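PDB 6WI4: caspase-3 from Porites astreoides, which probably acts as an apoptotic cysteine protease that cuts target proteins after aspartate residues, as caspases do. Local coordinates for residues T2-N7 and K224-F229; M124-A129 and V148-T153; D185-L190 and V218-R223. All coordinates share one frame; numbering follows the deposited sequence.

Contact 1 (T2-N7 and K224-F229)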
loop_
_atom_site.group_PDB
_atom_site.type_symbol
_atom_site.label_atom_id
_atom_site.label_comp_id
_atom_site.label_asym_id
_atom_site.label_seq_id
_atom_site.Cartn_x
_atom_site.Cartn_y
_atom_site.Cartn_z
ATOM N N THR A 2 12.068 17.550 13.234
ATOM C CA THR A 2 12.209 17.032 11.883
ATOM C C THR A 2 11.953 15.535 11.782
ATOM O O THR A 2 12.106 14.976 10.694
ATOM C CB THR A 2 13.606 17.341 11.337
ATOM O OG1 THR A 2 14.590 16.749 12.194
ATOM C CG2 THR A 2 13.832 18.852 11.252
ATOM N N ILE A 3 11.567 14.876 12.877
ATOM C CA ILE A 3 11.273 13.444 12.886
ATOM C C ILE A 3 9.929 13.230 13.571
ATOM O O ILE A 3 9.684 13.787 14.647
ATOM C CB ILE A 3 12.376 12.650 13.610
ATOM C CG1 ILE A 3 13.707 12.801 12.871
ATOM C CG2 ILE A 3 11.983 11.188 13.741
ATOM C CD1 ILE A 3 14.870 12.088 13.535
ATOM N N TYR A 4 9.065 12.407 12.969
ATOM C CA TYR A 4 7.779 12.108 13.593
ATOM C C TYR A 4 7.967 11.341 14.896
ATOM O O TYR A 4 8.838 10.475 15.004
ATOM C CB TYR A 4 6.902 11.273 12.662
ATOM C CG TYR A 4 6.320 12.031 11.496
ATOM C CD1 TYR A 4 5.319 12.973 11.685
ATOM C CD2 TYR A 4 6.766 11.785 10.197
ATOM C CE1 TYR A 4 4.783 13.671 10.613
ATOM C CE2 TYR A 4 6.222 12.470 9.119
ATOM C CZ TYR A 4 5.252 13.406 9.331
ATOM O OH TYR A 4 4.715 14.088 8.253
ATOM N N LYS A 5 7.119 11.641 15.878
ATOM C CA LYS A 5 7.080 10.845 17.097
ATOM C C LYS A 5 6.625 9.426 16.782
ATOM O O LYS A 5 5.587 9.222 16.153
ATOM C CB LYS A 5 6.135 11.485 18.114
ATOM N N MET A 6 7.411 8.442 17.221
ATOM C CA MET A 6 7.089 7.030 17.024
ATOM C C MET A 6 7.642 6.286 18.241
ATOM O O MET A 6 8.737 5.722 18.211
ATOM C CB MET A 6 7.669 6.472 15.726
ATOM C CG MET A 6 7.058 7.041 14.451
ATOM S SD MET A 6 5.395 6.428 14.131
ATOM C CE MET A 6 5.776 4.837 13.423
ATOM N N ASN A 7 6.877 6.305 19.333
ATOM C CA ASN A 7 7.342 5.657 20.553
ATOM C C ASN A 7 6.293 4.854 21.317
ATOM O O ASN A 7 6.641 4.272 22.349
ATOM C CB ASN A 7 7.970 6.698 21.505
ATOM C CG ASN A 7 7.003 7.793 21.919
ATOM O OD1 ASN A 7 5.796 7.596 21.981
ATOM N ND2 ASN A 7 7.545 8.960 22.232
ATOM N N LYS A 224 8.046 15.640 7.967
ATOM C CA LYS A 224 9.181 15.191 8.753
ATOM C C LYS A 224 9.658 13.868 8.176
ATOM O O LYS A 224 8.957 13.234 7.383
ATOM C CB LYS A 224 8.801 15.020 10.233
ATOM C CG LYS A 224 8.152 16.240 10.866
ATOM C CD LYS A 224 7.725 15.955 12.303
ATOM C CE LYS A 224 6.995 17.137 12.895
ATOM N NZ LYS A 224 6.457 16.819 14.253
ATOM N N GLU A 225 10.850 13.439 8.595
ATOM C CA GLU A 225 11.285 12.076 8.311
ATOM C C GLU A 225 10.482 11.096 9.158
ATOM O O GLU A 225 10.180 11.359 10.329
ATOM C CB GLU A 225 12.780 11.913 8.585
ATOM C CG GLU A 225 13.662 12.269 7.402
ATOM C CD GLU A 225 13.858 13.759 7.260
ATOM O OE1 GLU A 225 14.559 14.342 8.113
ATOM O OE2 GLU A 225 13.308 14.344 6.301
ATOM N N LEU A 226 10.120 9.970 8.559
ATOM C CA LEU A 226 9.389 8.913 9.252
ATOM C C LEU A 226 10.370 7.774 9.498
ATOM O O LEU A 226 10.669 6.993 8.595
ATOM C CB LEU A 226 8.181 8.450 8.444
ATOM C CG LEU A 226 7.057 7.685 9.154
ATOM C CD1 LEU A 226 5.893 7.482 8.195
ATOM C CD2 LEU A 226 7.520 6.359 9.710
ATOM N N TYR A 227 10.866 7.690 10.726
ATOM C CA TYR A 227 11.636 6.548 11.196
ATOM C C TYR A 227 10.733 5.666 12.045
ATOM O O TYR A 227 10.082 6.156 12.971
ATOM C CB TYR A 227 12.831 6.997 12.035
ATOM C CG TYR A 227 13.938 7.701 11.288
ATOM C CD1 TYR A 227 14.943 6.977 10.657
ATOM C CD2 TYR A 227 14.001 9.082 11.252
ATOM C CE1 TYR A 227 15.973 7.616 9.995
ATOM C CE2 TYR A 227 15.030 9.730 10.593
ATOM C CZ TYR A 227 16.007 8.989 9.966
ATOM O OH TYR A 227 17.034 9.624 9.301
ATOM N N PHE A 228 10.700 4.370 11.731
ATOM C CA PHE A 228 9.888 3.455 12.527
ATOM C C PHE A 228 10.495 3.195 13.903
ATOM O O PHE A 228 9.760 2.830 14.825
ATOM C CB PHE A 228 9.669 2.146 11.757
ATOM C CG PHE A 228 8.698 2.288 10.620
ATOM C CD1 PHE A 228 7.342 2.368 10.861
ATOM C CD2 PHE A 228 9.151 2.391 9.317
ATOM C CE1 PHE A 228 6.442 2.520 9.822
ATOM C CE2 PHE A 228 8.259 2.547 8.270
ATOM C CZ PHE A 228 6.911 2.611 8.513
ATOM N N PHE A 229 11.796 3.415 14.073
ATOM C CA PHE A 229 12.475 3.213 15.356
ATOM C C PHE A 229 13.435 4.369 15.570
ATOM O O PHE A 229 14.657 4.217 15.466
ATOM C CB PHE A 229 13.185 1.862 15.382
ATOM C CG PHE A 229 12.244 0.707 15.197
ATOM C CD1 PHE A 229 11.542 0.197 16.278
ATOM C CD2 PHE A 229 12.027 0.164 13.940
ATOM C CE1 PHE A 229 10.654 -0.857 16.115
ATOM C CE2 PHE A 229 11.129 -0.897 13.766
ATOM C CZ PHE A 229 10.445 -1.403 14.856
HETATM O O HOH W 1 12.310 16.556 8.222
HETATM O O HOH W 2 9.624 8.918 12.969
HETATM O O HOH W 3 5.726 14.234 15.522
#
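Two backbone hydrogen bonds lay residues 2-7 beside 224-229. Glu225 N donates to Thr2 O at 2.9 Å, and Tyr4 N donates to Glu225 O at 3.1 Å. Both polar backbone atoms of Glu225 are thus spent on the two residues flanking Ile3, and Ile3 with Glu225 makes one isolated beta bridge.

Waters extend the pairing. One donates to both Tyr4 O and Tyr227 O, and another accepts from Lys5 N and Lys224 NZ.

In caspases the N-terminal part of the chain supplies the large subunit and the C-terminal part the small one, so this pairing probably joins the start of one to the tail of the other.

The aromatic contact is a CH-pi interaction. Lys224 CB sits over the centre of the Tyr4 ring, 3.8 Å from the centroid and 12° off the normal. From there the extended lysine chain carries CD past the ring to Ile3 C, 3.7 Å away. Leu226 CA meets the same ring at its edge, while Tyr4 OH is tied to Asp146 and to Arg223 N.

Apolar contacts complete the interface. Ile3 presents two branches to Tyr227: CD1 lies 3.8 Å from Tyr227 CE2, and CG2 approaches CD2 of the same ring. Farther along, the Met6 chain folds at chi2 (-73°) and again at chi3, bringing CE to 3.9 Å from Phe228 CD1, with the two side chains alongside each other.

Contact 2 (M124-A129 and V148-T153)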
loop_
_atom_site.group_PDB
_atom_site.type_symbol
_atom_site.label_atom_id
_atom_site.label_comp_id
_atom_site.label_asym_id
_atom_site.label_seq_id
_atom_site.Cartn_x
_atom_site.Cartn_y
_atom_site.Cartn_z
ATOM N N MET A 124 -0.072 6.421 6.358
ATOM C CA MET A 124 0.627 5.715 5.290
ATOM C C MET A 124 -0.351 4.844 4.521
ATOM O O MET A 124 -1.071 4.042 5.120
ATOM C CB MET A 124 1.743 4.848 5.862
ATOM C CG MET A 124 2.831 5.628 6.570
ATOM S SD MET A 124 3.857 4.550 7.584
ATOM C CE MET A 124 3.050 4.762 9.174
ATOM N N PHE A 125 -0.347 4.970 3.199
ATOM C CA PHE A 125 -1.168 4.139 2.329
ATOM C C PHE A 125 -0.264 3.370 1.376
ATOM O O PHE A 125 0.623 3.962 0.753
ATOM C CB PHE A 125 -2.163 5.004 1.555
ATOM C CG PHE A 125 -3.253 5.545 2.408
ATOM C CD1 PHE A 125 -3.008 6.576 3.296
ATOM C CD2 PHE A 125 -4.522 4.998 2.357
ATOM C CE1 PHE A 125 -4.018 7.065 4.108
ATOM C CE2 PHE A 125 -5.525 5.479 3.165
ATOM C CZ PHE A 125 -5.271 6.517 4.039
ATOM N N PHE A 126 -0.469 2.057 1.284
ATOM C CA PHE A 126 0.290 1.197 0.384
ATOM C C PHE A 126 -0.664 0.541 -0.600
ATOM O O PHE A 126 -1.674 -0.040 -0.190
ATOM C CB PHE A 126 1.051 0.108 1.147
ATOM C CG PHE A 126 2.004 0.631 2.178
ATOM C CD1 PHE A 126 1.574 0.911 3.466
ATOM C CD2 PHE A 126 3.347 0.803 1.865
ATOM C CE1 PHE A 126 2.458 1.382 4.424
ATOM C CE2 PHE A 126 4.236 1.282 2.822
ATOM C CZ PHE A 126 3.789 1.564 4.102
ATOM N N PHE A 127 -0.334 0.598 -1.886
ATOM C CA PHE A 127 -1.205 0.065 -2.930
ATOM C C PHE A 127 -0.444 -0.932 -3.782
ATOM O O PHE A 127 0.581 -0.580 -4.376
ATOM C CB PHE A 127 -1.731 1.177 -3.840
ATOM C CG PHE A 127 -2.509 2.230 -3.137
ATOM C CD1 PHE A 127 -3.848 2.044 -2.858
ATOM C CD2 PHE A 127 -1.912 3.414 -2.755
ATOM C CE1 PHE A 127 -4.575 3.024 -2.192
ATOM C CE2 PHE A 127 -2.643 4.410 -2.104
ATOM C CZ PHE A 127 -3.974 4.210 -1.826
ATOM N N GLN A 128 -0.967 -2.155 -3.893
ATOM C CA GLN A 128 -0.557 -3.090 -4.932
ATOM C C GLN A 128 -1.785 -3.294 -5.816
ATOM O O GLN A 128 -2.732 -3.981 -5.424
ATOM C CB GLN A 128 -0.051 -4.408 -4.355
ATOM C CG GLN A 128 0.141 -5.508 -5.405
ATOM C CD GLN A 128 1.071 -5.096 -6.538
ATOM O OE1 GLN A 128 2.130 -4.503 -6.310
ATOM N NE2 GLN A 128 0.683 -5.423 -7.768
ATOM N N ALA A 129 -1.774 -2.667 -6.995
ATOM C CA ALA A 129 -2.897 -2.644 -7.920
ATOM C C ALA A 129 -2.434 -2.009 -9.219
ATOM O O ALA A 129 -1.502 -1.198 -9.236
ATOM C CB ALA A 129 -4.094 -1.860 -7.352
ATOM N N VAL A 148 1.412 9.785 3.179
ATOM C CA VAL A 148 2.352 9.277 2.187
ATOM C C VAL A 148 1.685 8.099 1.492
ATOM O O VAL A 148 1.081 7.245 2.149
ATOM C CB VAL A 148 3.719 8.900 2.802
ATOM C CG1 VAL A 148 3.592 7.872 3.931
ATOM C CG2 VAL A 148 4.661 8.421 1.719
ATOM N N TYR A 149 1.730 8.092 0.161
ATOM C CA TYR A 149 1.027 7.099 -0.644
ATOM C C TYR A 149 2.079 6.347 -1.440
ATOM O O TYR A 149 2.712 6.918 -2.338
ATOM C CB TYR A 149 -0.007 7.749 -1.564
ATOM C CG TYR A 149 -0.933 8.752 -0.897
ATOM C CD1 TYR A 149 -0.595 10.093 -0.835
ATOM C CD2 TYR A 149 -2.149 8.358 -0.345
ATOM C CE1 TYR A 149 -1.443 11.029 -0.246
ATOM C CE2 TYR A 149 -2.991 9.290 0.257
ATOM C CZ TYR A 149 -2.636 10.618 0.294
ATOM O OH TYR A 149 -3.468 11.562 0.873
ATOM N N ALA A 150 2.292 5.081 -1.086
ATOM C CA ALA A 150 3.312 4.254 -1.713
ATOM C C ALA A 150 2.633 3.373 -2.753
ATOM O O ALA A 150 1.936 2.415 -2.407
ATOM C CB ALA A 150 4.048 3.424 -0.665
ATOM N N TYR A 151 2.831 3.704 -4.024
ATOM C CA TYR A 151 2.185 3.027 -5.143
ATOM C C TYR A 151 3.119 2.008 -5.781
ATOM O O TYR A 151 4.301 2.285 -5.984
ATOM C CB TYR A 151 1.797 4.049 -6.210
ATOM C CG TYR A 151 0.574 4.871 -5.913
ATOM C CD1 TYR A 151 -0.690 4.419 -6.276
ATOM C CD2 TYR A 151 0.687 6.121 -5.328
ATOM C CE1 TYR A 151 -1.815 5.191 -6.057
ATOM C CE2 TYR A 151 -0.437 6.904 -5.095
ATOM C CZ TYR A 151 -1.683 6.426 -5.463
ATOM O OH TYR A 151 -2.811 7.186 -5.244
ATOM N N SER A 152 2.562 0.857 -6.171
ATOM C CA SER A 152 3.386 -0.197 -6.767
ATOM C C SER A 152 3.922 0.172 -8.151
ATOM O O SER A 152 4.969 -0.354 -8.552
ATOM C CB SER A 152 2.596 -1.508 -6.849
ATOM O OG SER A 152 1.506 -1.442 -7.767
ATOM N N THR A 153 3.238 1.036 -8.899
ATOM C CA THR A 153 3.621 1.318 -10.284
ATOM C C THR A 153 3.454 2.817 -10.540
ATOM O O THR A 153 3.475 3.629 -9.611
ATOM C CB THR A 153 2.857 0.385 -11.254
ATOM O OG1 THR A 153 3.435 0.498 -12.565
ATOM C CG2 THR A 153 1.356 0.694 -11.327
HETATM O O HOH W 4 -0.301 0.540 -7.413
#
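Phe127 and Tyr151 lie side by side on one face of the sheet, pointing the same way, and Phe127 is worth following outward. Its CB is near Ala150 O and, at 4.2 Å, Tyr151 CD1. With CG anti to the carbonyl carbon (chi1 -59°), the ring rides alongside Tyr151. Phe127 CD2 then stands over the tyrosine face, toward its rim, 3.8 Å from Tyr151 CE1. One atom farther round the rim, Phe127 CE2 meets Tyr151 CZ at 4.0 Å, and Tyr149 CB lies at the phenylalanine ring's edge. The result is an offset stack, centroids 4.8 Å apart and planes 20° from parallel.

The backbones beneath are neighbouring parallel strands of the central caspase sheet. Phe125 N donates to Val148 O, Ala150 N to Phe125 O at 2.7 Å, and Phe127 N to Ala150 O, all nearly straight. The last bond, Ser152 N to Phe127 O, is weak, bent to 125° at the hydrogen, just where the second strand gives way to loop. Phe125 and Tyr149 share the face of the stacked pair, and helix 105-110 covers it. On the other face Met124 CG touches Val148 CG1 at 3.5 Å, and Phe126 CD2 rests on Ala150 CB.

Toward the C-terminal ends the side chains become polar in Gln128 and Ser152. Both bond Ser159, and Ser152 OG shares a water with Ala129 O. Backbone hydrogen bonds and apolar side chains on both faces hold the pair, while Gln128 NE2 hydrogen-bonds an acidic side chain of the bound peptide, consistent with the preference of caspases for aspartate.

Contact 3 (D185-L190 and V218-R223)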
loop_
_atom_site.group_PDB
_atom_site.type_symbol
_atom_site.label_atom_id
_atom_site.label_comp_id
_atom_site.label_asym_id
_atom_site.label_seq_id
_atom_site.Cartn_x
_atom_site.Cartn_y
_atom_site.Cartn_z
ATOM N N ASP A 185 14.727 6.084 7.074
ATOM C CA ASP A 185 13.414 6.715 7.031
ATOM C C ASP A 185 12.628 6.199 5.828
ATOM O O ASP A 185 13.189 5.629 4.889
ATOM C CB ASP A 185 13.542 8.239 6.985
ATOM C CG ASP A 185 14.070 8.731 5.660
ATOM O OD1 ASP A 185 13.255 8.971 4.747
ATOM O OD2 ASP A 185 15.304 8.870 5.526
ATOM N N ILE A 186 11.304 6.389 5.868
ATOM C CA ILE A 186 10.455 5.665 4.921
ATOM C C ILE A 186 10.697 6.114 3.482
ATOM O O ILE A 186 10.609 5.300 2.560
ATOM C CB ILE A 186 8.970 5.783 5.303
ATOM C CG1 ILE A 186 8.179 4.670 4.598
ATOM C CG2 ILE A 186 8.411 7.164 4.972
ATOM C CD1 ILE A 186 6.713 4.574 5.062
ATOM N N LEU A 187 10.980 7.400 3.248
ATOM C CA LEU A 187 11.176 7.823 1.862
ATOM C C LEU A 187 12.446 7.218 1.287
ATOM O O LEU A 187 12.470 6.783 0.131
ATOM C CB LEU A 187 11.202 9.348 1.753
ATOM C CG LEU A 187 9.891 10.066 2.061
ATOM C CD1 LEU A 187 10.026 11.523 1.680
ATOM C CD2 LEU A 187 8.710 9.452 1.311
ATOM N N ARG A 188 13.509 7.149 2.086
ATOM C CA ARG A 188 14.716 6.476 1.622
ATOM C C ARG A 188 14.467 4.996 1.369
ATOM O O ARG A 188 14.981 4.432 0.396
ATOM C CB ARG A 188 15.834 6.664 2.640
ATOM C CG ARG A 188 16.367 8.069 2.646
ATOM C CD ARG A 188 17.834 8.105 2.988
ATOM N NE ARG A 188 18.323 9.475 2.913
ATOM C CZ ARG A 188 19.566 9.835 3.189
ATOM N NH1 ARG A 188 19.919 11.110 3.091
ATOM N NH2 ARG A 188 20.452 8.917 3.563
ATOM N N MET A 189 13.673 4.349 2.229
ATOM C CA MET A 189 13.380 2.940 2.007
ATOM C C MET A 189 12.563 2.754 0.739
ATOM O O MET A 189 12.830 1.839 -0.046
ATOM C CB MET A 189 12.650 2.345 3.211
ATOM C CG MET A 189 13.535 2.229 4.435
ATOM S SD MET A 189 12.919 1.055 5.667
ATOM C CE MET A 189 11.465 1.933 6.234
ATOM N N LEU A 190 11.576 3.626 0.505
ATOM C CA LEU A 190 10.777 3.494 -0.706
ATOM C C LEU A 190 11.600 3.795 -1.961
ATOM O O LEU A 190 11.323 3.234 -3.026
ATOM C CB LEU A 190 9.533 4.383 -0.605
ATOM C CG LEU A 190 8.482 3.863 0.393
ATOM C CD1 LEU A 190 7.405 4.910 0.645
ATOM C CD2 LEU A 190 7.838 2.576 -0.095
ATOM N N VAL A 218 6.200 7.078 -5.159
ATOM C CA VAL A 218 5.725 7.511 -3.854
ATOM C C VAL A 218 5.217 8.936 -3.981
ATOM O O VAL A 218 5.870 9.778 -4.610
ATOM C CB VAL A 218 6.814 7.381 -2.768
ATOM C CG1 VAL A 218 8.102 8.109 -3.120
ATOM C CG2 VAL A 218 6.280 7.878 -1.434
ATOM N N VAL A 219 4.038 9.195 -3.419
ATOM C CA VAL A 219 3.471 10.538 -3.341
ATOM C C VAL A 219 3.551 10.947 -1.879
ATOM O O VAL A 219 2.889 10.342 -1.026
ATOM C CB VAL A 219 2.019 10.587 -3.839
ATOM C CG1 VAL A 219 1.486 12.014 -3.740
ATOM C CG2 VAL A 219 1.899 10.066 -5.285
ATOM N N SER A 220 4.347 11.970 -1.565
ATOM C CA SER A 220 4.598 12.308 -0.168
ATOM C C SER A 220 4.073 13.697 0.158
ATOM O O SER A 220 4.452 14.680 -0.488
ATOM C CB SER A 220 6.085 12.243 0.163
ATOM O OG SER A 220 6.274 12.697 1.497
ATOM N N MET A 221 3.197 13.767 1.156
ATOM C CA MET A 221 2.863 15.009 1.839
ATOM C C MET A 221 3.461 15.033 3.244
ATOM O O MET A 221 2.982 15.771 4.112
ATOM C CB MET A 221 1.343 15.201 1.893
ATOM C CG MET A 221 0.716 15.548 0.538
ATOM S SD MET A 221 0.731 14.147 -0.609
ATOM C CE MET A 221 -0.657 14.559 -1.670
ATOM N N LEU A 222 4.519 14.259 3.474
ATOM C CA LEU A 222 5.167 14.261 4.782
ATOM C C LEU A 222 5.893 15.582 5.032
ATOM O O LEU A 222 6.392 16.232 4.109
ATOM C CB LEU A 222 6.147 13.096 4.887
ATOM C CG LEU A 222 5.552 11.694 4.708
ATOM C CD1 LEU A 222 6.670 10.671 4.832
ATOM C CD2 LEU A 222 4.455 11.422 5.721
ATOM N N ARG A 223 5.921 15.984 6.303
ATOM C CA ARG A 223 6.605 17.194 6.754
ATOM C C ARG A 223 7.832 16.901 7.601
ATOM O O ARG A 223 8.560 17.840 7.963
ATOM C CB ARG A 223 5.645 18.062 7.577
ATOM C CG ARG A 223 4.421 18.542 6.850
ATOM C CD ARG A 223 3.502 19.277 7.841
ATOM N NE ARG A 223 3.101 18.386 8.922
ATOM C CZ ARG A 223 3.383 18.547 10.212
ATOM N NH1 ARG A 223 2.968 17.633 11.081
ATOM N NH2 ARG A 223 4.070 19.597 10.648
#
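Leu190 CD1 against Val218 CG2, 3.8 Å apart, and Ile186 CG2 against Leu222 CD1, 3.9 Å apart, are the close points where helix 186-190 meets residues 218-223. Ile186 and Leu190 are one helical turn apart and both buried. Val218 points to the helix, and CG2, anti to its N, is the methyl that meets it; Leu222 crosses Ile186 at about a right angle.

Leu187 spreads over the partly exposed side at slightly longer distances, touching three residues. Its CD2 stays 4.0 Å from Val218 CG2 and 4.2 Å from Leu222 CD1, while CD1 comes to 3.9 Å from Ser220 OG, a plain van der Waals contact. No hydrogen bond crosses the contact.

The polar groups instead shape their own segments. Asp185 is the N-cap of the helix, its OD1 accepting from Arg188 N and, weakly, from Leu187 N. Ser220 OG accepts from Leu222 N at 3.1 Å, an ST turn that bends the chain as the strand ends. With an alanine at Ser220, Leu222 N would probably lose this acceptor, and the turn that sets Leu222 against Ile186 would be less firmly fixed.

The short axes of helix and strand run nearly antiparallel, at 163° and 10.3 Å apart. Strand 217-220 is an outermost strand of the central sheet within this chain, antiparallel to strand 147-151, whose Val148 touches Val218 and Leu222. Helix 186-197 runs along this edge of the sheet, Leu190 reaching Ala150, with helix 168-180 packed beside it through Leu173 and Phe177.

How the contacts relate
Starting from the N terminus, residues 2-7 wait for a partner more than two hundred residues away. Contact 2 closes first, joining adjacent strands at 124-129 and 148-153 in the core. Contact 3 follows in series, when 218-223 returns to the start of helix 186-197, in 185-190. Contact 1 closes last, at 224-229, and the other two nest inside its long loop. All three touch. Leu226 and Phe228 of contact 1 pack on Met124 SD, while Leu226 O takes a probable hydrogen bond from Ile186 N. Tyr149 N probably donates to Val219 O, making contacts 2 and 3 neighbours in one sheet. Together they tie both chain ends to the sheet and its covering helix.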